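Local coordinates for protein mycosin-1 (Mycobacterium smegmatis, PDB 4KB5) that cleaves EspB as a membrane-anchored subtilisin-like serine protease and may play a dual role in regulating ESX-1 secretion and virulence, at residues Leu131-Val136 with Ile179-Cys184; Ala106-Gly111 with Thr311-Ala316; Ile341-Arg346 with Trp369-Gly374. One frame throughout, in Å; residues are numbered along the deposited sequence.

Contact 1 of 3, residues Leu131-Val136 with Ile179-Cys184; sequences LRQTSV and ISEAAC
One water joins Gln133 to Glu181: it accepts the backbone N-H of Glu181, with 2.9 Å between the water oxygen and N, and donates to the amide oxygen OE1 of Gln133 at 3.0 Å. The two loops linked in this way leave the carboxyl ends of strands 127-132 and 176-179 in the parallel sheet of the subtilisin fold. These strands are joined through helix 154-171 in a beta-alpha-beta crossover that skips one place, and strand 65-70, which ends in Asp70, assigned to the charge relay system, lies between them. The water thus links the loops that follow the two outer strands of the three.

Gln133 suits this place because its amide can accept through OE1 and donate through NE2 at once. With CG anti to the backbone N (chi1 -176°) and a bend at chi2, OE1 reaches the water, while NE2 donates to Ser161 on the crossover helix, which anchors the amide. OE1 also touches the aliphatic part of Glu181, 3.6 Å from its CB, where the two chains cross at about a right angle. Their amide and carboxylate planes are turned 58° apart. The carboxylate of Glu181 bonds through OE2 to Ser158, so the same helix holds both polar ends.

Thr134 brings a methyl rather than a bond: its CG2 lies 4.0 Å from OG of Ser180, a small residue packed against Asp70 whose OG makes a weak hydrogen bond to Ile69 O. In related subtilases the chain following strand 176-179 lines the substrate cleft, and the position of Ser180 beside Asp70 and Ser312 is consistent with this. The other carboxylate oxygen of Glu181, OE1, turns back on its own chain and takes a weak, bent bond from Ala182 N at 2.9 Å, with an N-H...O angle of 121°.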
loop_
_atom_site.group_PDB
_atom_site.type_symbol
_atom_site.label_atom_id
_atom_site.label_comp_id
_atom_site.label_asym_id
_atom_site.label_seq_id
_atom_site.Cartn_x
_atom_site.Cartn_y
_atom_site.Cartn_z
ATOM N N LEU A 131 -10.485 1.299 -6.655
ATOM C CA LEU A 131 -10.645 -0.048 -7.200
ATOM C C LEU A 131 -10.764 -0.997 -6.023
ATOM O O LEU A 131 -9.841 -1.108 -5.231
ATOM C CB LEU A 131 -9.437 -0.441 -8.069
ATOM C CG LEU A 131 -9.171 0.338 -9.365
ATOM C CD1 LEU A 131 -8.537 1.707 -9.111
ATOM C CD2 LEU A 131 -8.286 -0.499 -10.282
ATOM N N ARG A 132 -11.914 -1.642 -5.870
ATOM C CA ARG A 132 -12.074 -2.599 -4.791
ATOM C C ARG A 132 -11.522 -3.926 -5.265
ATOM O O ARG A 132 -12.011 -4.495 -6.246
ATOM C CB ARG A 132 -13.529 -2.760 -4.347
ATOM C CG ARG A 132 -13.678 -3.916 -3.363
ATOM C CD ARG A 132 -14.963 -3.870 -2.553
ATOM N NE ARG A 132 -16.132 -4.208 -3.362
ATOM C CZ ARG A 132 -17.345 -4.453 -2.873
ATOM N NH1 ARG A 132 -17.568 -4.402 -1.555
ATOM N NH2 ARG A 132 -18.339 -4.748 -3.711
ATOM N N GLN A 133 -10.499 -4.412 -4.565
ATOM C CA GLN A 133 -9.804 -5.626 -4.971
ATOM C C GLN A 133 -9.825 -6.633 -3.835
ATOM O O GLN A 133 -9.620 -7.821 -4.046
ATOM C CB GLN A 133 -8.372 -5.286 -5.406
ATOM C CG GLN A 133 -7.544 -6.448 -5.954
ATOM C CD GLN A 133 -6.850 -7.239 -4.862
ATOM O OE1 GLN A 133 -6.438 -6.683 -3.840
ATOM N NE2 GLN A 133 -6.723 -8.552 -5.066
ATOM N N THR A 134 -10.095 -6.163 -2.627
ATOM C CA THR A 134 -10.073 -7.057 -1.484
ATOM C C THR A 134 -11.233 -6.757 -0.537
ATOM O O THR A 134 -11.702 -5.628 -0.487
ATOM C CB THR A 134 -8.718 -6.947 -0.727
ATOM O OG1 THR A 134 -8.666 -7.954 0.280
ATOM C CG2 THR A 134 -8.568 -5.598 -0.062
ATOM N N SER A 135 -11.667 -7.761 0.222
ATOM C CA SER A 135 -12.752 -7.599 1.186
ATOM C C SER A 135 -12.808 -8.788 2.146
ATOM O O SER A 135 -12.600 -9.936 1.736
ATOM C CB SER A 135 -14.106 -7.493 0.455
ATOM O OG SER A 135 -15.167 -7.419 1.399
ATOM N N VAL A 136 -13.111 -8.521 3.411
ATOM C CA VAL A 136 -13.358 -9.584 4.375
ATOM C C VAL A 136 -14.868 -9.884 4.489
ATOM O O VAL A 136 -15.275 -10.980 4.889
ATOM C CB VAL A 136 -12.706 -9.262 5.751
ATOM C CG1 VAL A 136 -13.495 -8.212 6.524
ATOM C CG2 VAL A 136 -12.549 -10.522 6.584
ATOM N N ILE A 179 -1.345 0.018 -3.022
ATOM C CA ILE A 179 -1.865 -1.333 -2.907
ATOM C C ILE A 179 -1.895 -1.785 -1.448
ATOM O O ILE A 179 -0.838 -1.911 -0.797
ATOM C CB ILE A 179 -1.060 -2.344 -3.766
ATOM C CG1 ILE A 179 -1.164 -2.000 -5.254
ATOM C CG2 ILE A 179 -1.498 -3.772 -3.476
ATOM C CD1 ILE A 179 -0.328 -2.881 -6.166
ATOM N N SER A 180 -3.103 -2.036 -0.938
ATOM C CA SER A 180 -3.272 -2.412 0.466
ATOM C C SER A 180 -3.064 -3.901 0.680
ATOM O O SER A 180 -2.673 -4.334 1.773
ATOM C CB SER A 180 -4.663 -1.998 0.985
ATOM O OG SER A 180 -5.673 -2.852 0.472
ATOM N N GLU A 181 -3.332 -4.689 -0.357
ATOM C CA GLU A 181 -3.188 -6.138 -0.265
ATOM C C GLU A 181 -1.736 -6.546 0.020
ATOM O O GLU A 181 -0.797 -6.000 -0.549
ATOM C CB GLU A 181 -3.690 -6.820 -1.547
ATOM C CG GLU A 181 -3.390 -8.313 -1.660
ATOM C CD GLU A 181 -4.206 -9.166 -0.701
ATOM O OE1 GLU A 181 -4.037 -9.062 0.535
ATOM O OE2 GLU A 181 -5.020 -9.968 -1.195
ATOM N N ALA A 182 -1.588 -7.486 0.937
ATOM C CA ALA A 182 -0.335 -8.128 1.206
ATOM C C ALA A 182 -0.661 -9.613 1.295
ATOM O O ALA A 182 -1.074 -10.112 2.343
ATOM C CB ALA A 182 0.248 -7.625 2.510
ATOM N N ALA A 183 -0.497 -10.309 0.177
ATOM C CA ALA A 183 -0.802 -11.744 0.106
ATOM C C ALA A 183 0.376 -12.550 0.644
ATOM O O ALA A 183 1.490 -12.439 0.128
ATOM C CB ALA A 183 -1.120 -12.138 -1.330
ATOM N N CYS A 184 0.113 -13.355 1.671
ATOM C CA CYS A 184 1.136 -14.091 2.415
ATOM C C CYS A 184 1.002 -15.589 2.201
ATOM O O CYS A 184 -0.101 -16.124 2.228
ATOM C CB CYS A 184 1.021 -13.808 3.917
ATOM S SG CYS A 184 1.361 -12.103 4.415
HETATM O O HOH W 1 -5.223 -4.330 -2.500
#

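Contact 2 of 3, residues Ala106-Gly111 with Thr311-Ala316; sequences AAIIGG and TSFSAA
The segments of helices 102-110 and 311-328 that meet here run nearly parallel; the axes of these segments approach to 8.9 Å and cross at -21°. The CA atoms of Ile109 and Ala316 come to 5.4 Å, a spacing that the small alanine side chain permits. This is the pairing of two active-site helices of the subtilisin fold: one follows His101, the other carries Ser312 in its first turn, and both residues are assigned to the charge relay system.

Ala316 points its CB at the neighbouring helix, where it meets two branched side chains. CG2 of Ile108 and CG1 of Ile109 touch it, the first at 3.7 Å from CB. Ile108 uses both its branches: CG2 is anti to the backbone N and takes the alanine, whereas CG1, beside the N (chi1 -75°), carries CD1 one turn back along the other helix to Phe313.

That methyl approaches the ring obliquely, 3.9 Å from CD1 of Phe313, and the two side chains cross at about a right angle. The phenyl also stacks on His101, so Ile108 packs against a residue that itself contacts this histidine. CG1 of Ile109, besides touching the alanine CB, lies 3.4 Å from the carbonyl O of Ala316.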
loop_
_atom_site.group_PDB
_atom_site.type_symbol
_atom_site.label_atom_id
_atom_site.label_comp_id
_atom_site.label_asym_id
_atom_site.label_seq_id
_atom_site.Cartn_x
_atom_site.Cartn_y
_atom_site.Cartn_z
ATOM N N ALA A 106 -7.932 6.185 1.453
ATOM C CA ALA A 106 -8.093 7.284 0.493
ATOM C C ALA A 106 -8.029 8.661 1.147
ATOM O O ALA A 106 -7.491 9.608 0.570
ATOM C CB ALA A 106 -9.417 7.131 -0.274
ATOM N N ALA A 107 -8.599 8.777 2.344
ATOM C CA ALA A 107 -8.631 10.060 3.055
ATOM C C ALA A 107 -7.230 10.432 3.544
ATOM O O ALA A 107 -6.851 11.596 3.482
ATOM C CB ALA A 107 -9.613 10.016 4.224
ATOM N N ILE A 108 -6.458 9.453 4.009
ATOM C CA ILE A 108 -5.038 9.717 4.341
ATOM C C ILE A 108 -4.284 10.271 3.125
ATOM O O ILE A 108 -3.505 11.237 3.238
ATOM C CB ILE A 108 -4.370 8.490 4.976
ATOM C CG1 ILE A 108 -4.863 8.382 6.425
ATOM C CG2 ILE A 108 -2.837 8.612 4.963
ATOM C CD1 ILE A 108 -4.775 7.000 7.028
ATOM N N ILE A 109 -4.571 9.705 1.947
ATOM C CA ILE A 109 -3.870 10.100 0.742
ATOM C C ILE A 109 -4.298 11.499 0.332
ATOM O O ILE A 109 -3.454 12.361 0.086
ATOM C CB ILE A 109 -4.080 9.091 -0.424
ATOM C CG1 ILE A 109 -3.404 7.751 -0.118
ATOM C CG2 ILE A 109 -3.577 9.656 -1.752
ATOM C CD1 ILE A 109 -3.892 6.605 -0.995
ATOM N N GLY A 110 -5.609 11.725 0.270
ATOM C CA GLY A 110 -6.118 12.914 -0.387
ATOM C C GLY A 110 -7.293 13.616 0.267
ATOM O O GLY A 110 -7.886 14.481 -0.351
ATOM N N GLY A 111 -7.638 13.238 1.500
ATOM C CA GLY A 111 -8.737 13.887 2.223
ATOM C C GLY A 111 -8.608 15.402 2.254
ATOM O O GLY A 111 -7.533 15.933 2.566
ATOM N N THR A 311 -0.310 -1.343 8.095
ATOM C CA THR A 311 0.629 -1.023 7.006
ATOM C C THR A 311 0.014 -0.419 5.748
ATOM O O THR A 311 0.688 0.335 5.038
ATOM C CB THR A 311 1.528 -2.233 6.643
ATOM O OG1 THR A 311 0.716 -3.371 6.305
ATOM C CG2 THR A 311 2.439 -2.580 7.823
ATOM N N SER A 312 -1.259 -0.730 5.468
ATOM C CA SER A 312 -1.998 -0.076 4.375
ATOM C C SER A 312 -2.066 1.430 4.563
ATOM O O SER A 312 -1.989 2.198 3.594
ATOM C CB SER A 312 -3.449 -0.593 4.295
ATOM O OG SER A 312 -3.492 -1.985 4.069
ATOM N N PHE A 313 -2.253 1.842 5.815
ATOM C CA PHE A 313 -2.282 3.257 6.169
ATOM C C PHE A 313 -0.902 3.909 6.078
ATOM O O PHE A 313 -0.771 5.048 5.592
ATOM C CB PHE A 313 -2.932 3.450 7.559
ATOM C CG PHE A 313 -4.368 2.950 7.643
ATOM C CD1 PHE A 313 -5.252 3.124 6.574
ATOM C CD2 PHE A 313 -4.833 2.295 8.783
ATOM C CE1 PHE A 313 -6.571 2.663 6.644
ATOM C CE2 PHE A 313 -6.153 1.843 8.864
ATOM C CZ PHE A 313 -7.018 2.022 7.791
ATOM N N SER A 314 0.132 3.193 6.527
ATOM C CA SER A 314 1.525 3.656 6.320
ATOM C C SER A 314 1.802 3.853 4.829
ATOM O O SER A 314 2.341 4.889 4.407
ATOM C CB SER A 314 2.510 2.639 6.887
ATOM O OG SER A 314 2.262 2.414 8.260
ATOM N N ALA A 315 1.407 2.857 4.027
ATOM C CA ALA A 315 1.534 2.952 2.564
ATOM C C ALA A 315 0.799 4.162 2.013
ATOM O O ALA A 315 1.316 4.846 1.142
ATOM C CB ALA A 315 1.027 1.675 1.898
ATOM N N ALA A 316 -0.413 4.435 2.521
ATOM C CA ALA A 316 -1.181 5.615 2.103
ATOM C C ALA A 316 -0.413 6.934 2.298
ATOM O O ALA A 316 -0.397 7.795 1.415
ATOM C CB ALA A 316 -2.558 5.657 2.803
#

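Contact 3 of 3, residues Ile341-Arg346 with Trp369-Gly374; sequences ITATAR and WEIPDG
Thr344 and Trp369 lie alongside each other with their side chains running in opposite directions. CB of Thr344 stands 4.3 Å above one face of the indole, displaced toward the rim, and its methyl CG2 reaches CE3 of Trp369 at 3.7 Å along an oblique approach. Threonine fits because its two branches do different work. With chi1 at 62°, OG1 is directed back to the helix and bonds to the carbonyl of Arg340, which leaves the methyl to meet the aromatic ring. Trp369, an exposed residue, offers a broad apolar ring system against which the methyl packs.

Two residues further on, Ile371 supplies a second apolar touch. Its extended outer chain (chi2 178°) carries CD1 to CB of Ala343 at 4.0 Å, and the short alanine side chain lets the isoleucine reach the last turn of the helix. No hydrogen bond passes directly between the two segments; one polar tie runs from Arg340 NH2, of a residue that the Ile371 side chain also touches, to the carbonyl O of Trp369, and another from Gln336 to Gly374 O.

Both touches lie well away from the catalytic residues. The arrangement is that of an irregular C-terminal tail laid over the carboxyl end of helix 334-343 of the subtilisin-like catalytic domain, after the chain has turned back through helix 363-368.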
loop_
_atom_site.group_PDB
_atom_site.type_symbol
_atom_site.label_atom_id
_atom_site.label_comp_id
_atom_site.label_asym_id
_atom_site.label_seq_id
_atom_site.Cartn_x
_atom_site.Cartn_y
_atom_site.Cartn_z
ATOM N N ILE A 341 12.245 9.645 -2.398
ATOM C CA ILE A 341 11.578 9.327 -1.140
ATOM C C ILE A 341 12.470 8.504 -0.195
ATOM O O ILE A 341 12.545 8.796 1.003
ATOM C CB ILE A 341 10.217 8.629 -1.399
ATOM C CG1 ILE A 341 9.239 9.624 -2.040
ATOM C CG2 ILE A 341 9.640 8.027 -0.117
ATOM C CD1 ILE A 341 7.893 9.034 -2.435
ATOM N N THR A 342 13.153 7.490 -0.722
ATOM C CA THR A 342 13.993 6.645 0.118
ATOM C C THR A 342 15.321 7.322 0.522
ATOM O O THR A 342 15.818 7.080 1.610
ATOM C CB THR A 342 14.277 5.286 -0.546
ATOM O OG1 THR A 342 14.941 5.505 -1.798
ATOM C CG2 THR A 342 12.943 4.524 -0.786
ATOM N N ALA A 343 15.865 8.167 -0.350
ATOM C CA ALA A 343 17.136 8.850 -0.117
ATOM C C ALA A 343 17.028 9.912 0.957
ATOM O O ALA A 343 18.008 10.176 1.657
ATOM C CB ALA A 343 17.656 9.484 -1.402
ATOM N N THR A 344 15.856 10.540 1.064
ATOM C CA THR A 344 15.646 11.608 2.030
ATOM C C THR A 344 14.989 11.110 3.317
ATOM O O THR A 344 14.694 11.891 4.205
ATOM C CB THR A 344 14.842 12.783 1.432
ATOM O OG1 THR A 344 13.530 12.341 1.042
ATOM C CG2 THR A 344 15.573 13.373 0.222
ATOM N N ALA A 345 14.775 9.811 3.413
ATOM C CA ALA A 345 14.162 9.226 4.588
ATOM C C ALA A 345 15.115 9.237 5.778
ATOM O O ALA A 345 16.334 9.435 5.629
ATOM C CB ALA A 345 13.709 7.800 4.292
ATOM N N ARG A 346 14.542 9.003 6.950
ATOM C CA ARG A 346 15.276 8.915 8.196
ATOM C C ARG A 346 15.804 7.492 8.333
ATOM O O ARG A 346 15.080 6.594 8.766
ATOM C CB ARG A 346 14.344 9.265 9.363
ATOM C CG ARG A 346 15.053 9.500 10.692
ATOM C CD ARG A 346 14.055 9.465 11.839
ATOM N NE ARG A 346 14.694 9.667 13.137
ATOM C CZ ARG A 346 15.027 10.854 13.636
ATOM N NH1 ARG A 346 14.794 11.967 12.952
ATOM N NH2 ARG A 346 15.598 10.930 14.821
ATOM N N TRP A 369 15.188 18.774 -0.897
ATOM C CA TRP A 369 16.612 18.411 -1.081
ATOM C C TRP A 369 16.990 18.320 -2.531
ATOM O O TRP A 369 16.186 17.883 -3.378
ATOM C CB TRP A 369 16.970 17.089 -0.406
ATOM C CG TRP A 369 17.104 17.122 1.101
ATOM C CD1 TRP A 369 16.563 18.050 1.988
ATOM C CD2 TRP A 369 17.796 16.140 1.960
ATOM N NE1 TRP A 369 16.886 17.737 3.281
ATOM C CE2 TRP A 369 17.616 16.602 3.338
ATOM C CE3 TRP A 369 18.532 14.979 1.728
ATOM C CZ2 TRP A 369 18.152 15.918 4.424
ATOM C CZ3 TRP A 369 19.068 14.294 2.835
ATOM C CH2 TRP A 369 18.881 14.755 4.148
ATOM N N GLU A 370 18.223 18.730 -2.830
ATOM C CA GLU A 370 18.785 18.560 -4.160
ATOM C C GLU A 370 19.695 17.342 -4.129
ATOM O O GLU A 370 20.675 17.290 -3.369
ATOM C CB GLU A 370 19.551 19.806 -4.596
ATOM C CG GLU A 370 19.472 20.092 -6.087
ATOM C CD GLU A 370 20.655 20.895 -6.593
ATOM O OE1 GLU A 370 21.098 20.635 -7.727
ATOM O OE2 GLU A 370 21.151 21.776 -5.860
ATOM N N ILE A 371 19.342 16.341 -4.931
ATOM C CA ILE A 371 20.089 15.086 -4.977
ATOM C C ILE A 371 20.230 14.615 -6.430
ATOM O O ILE A 371 19.477 15.062 -7.295
ATOM C CB ILE A 371 19.409 13.969 -4.136
ATOM C CG1 ILE A 371 18.014 13.642 -4.699
ATOM C CG2 ILE A 371 19.399 14.320 -2.643
ATOM C CD1 ILE A 371 17.276 12.527 -3.982
ATOM N N PRO A 372 21.197 13.712 -6.699
ATOM C CA PRO A 372 21.255 13.079 -8.027
ATOM C C PRO A 372 19.970 12.273 -8.323
ATOM O O PRO A 372 19.536 11.481 -7.486
ATOM C CB PRO A 372 22.489 12.152 -7.939
ATOM C CG PRO A 372 22.887 12.098 -6.493
ATOM C CD PRO A 372 22.344 13.338 -5.841
ATOM N N ASP A 373 19.362 12.502 -9.484
ATOM C CA ASP A 373 18.129 11.792 -9.882
ATOM C C ASP A 373 18.281 10.268 -9.933
ATOM O O ASP A 373 17.386 9.532 -9.520
ATOM C CB ASP A 373 17.630 12.296 -11.233
ATOM C CG ASP A 373 17.074 13.703 -11.162
ATOM O OD1 ASP A 373 16.845 14.304 -12.230
ATOM O OD2 ASP A 373 16.856 14.210 -10.036
ATOM N N GLY A 374 19.421 9.802 -10.441
ATOM C CA GLY A 374 19.662 8.375 -10.585
ATOM C C GLY A 374 19.010 7.828 -11.842
ATOM O O GLY A 374 18.473 8.586 -12.638
#

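How the contacts relate
From the N terminus, the chain first passes through Ala106-Gly111, the opening half of contact 2. It then returns to the parallel sheet by strand 127-132, and contact 1 closes a loop of 42 residues between 131-136 and 179-184, round helix 154-171. Only at 311-316 does contact 2 close, so contact 1 falls wholly within its much longer span. The two meet in space where CB of Ser180 lies 3.3 Å from OG of Ser312, joining the loop after strand 176-179 to the start of helix 311-328. Contact 3 follows in series, with its centre about 22 Å from that of contact 2; it ties helix 334-343, the next helix after 311-328, to the C-terminal tail.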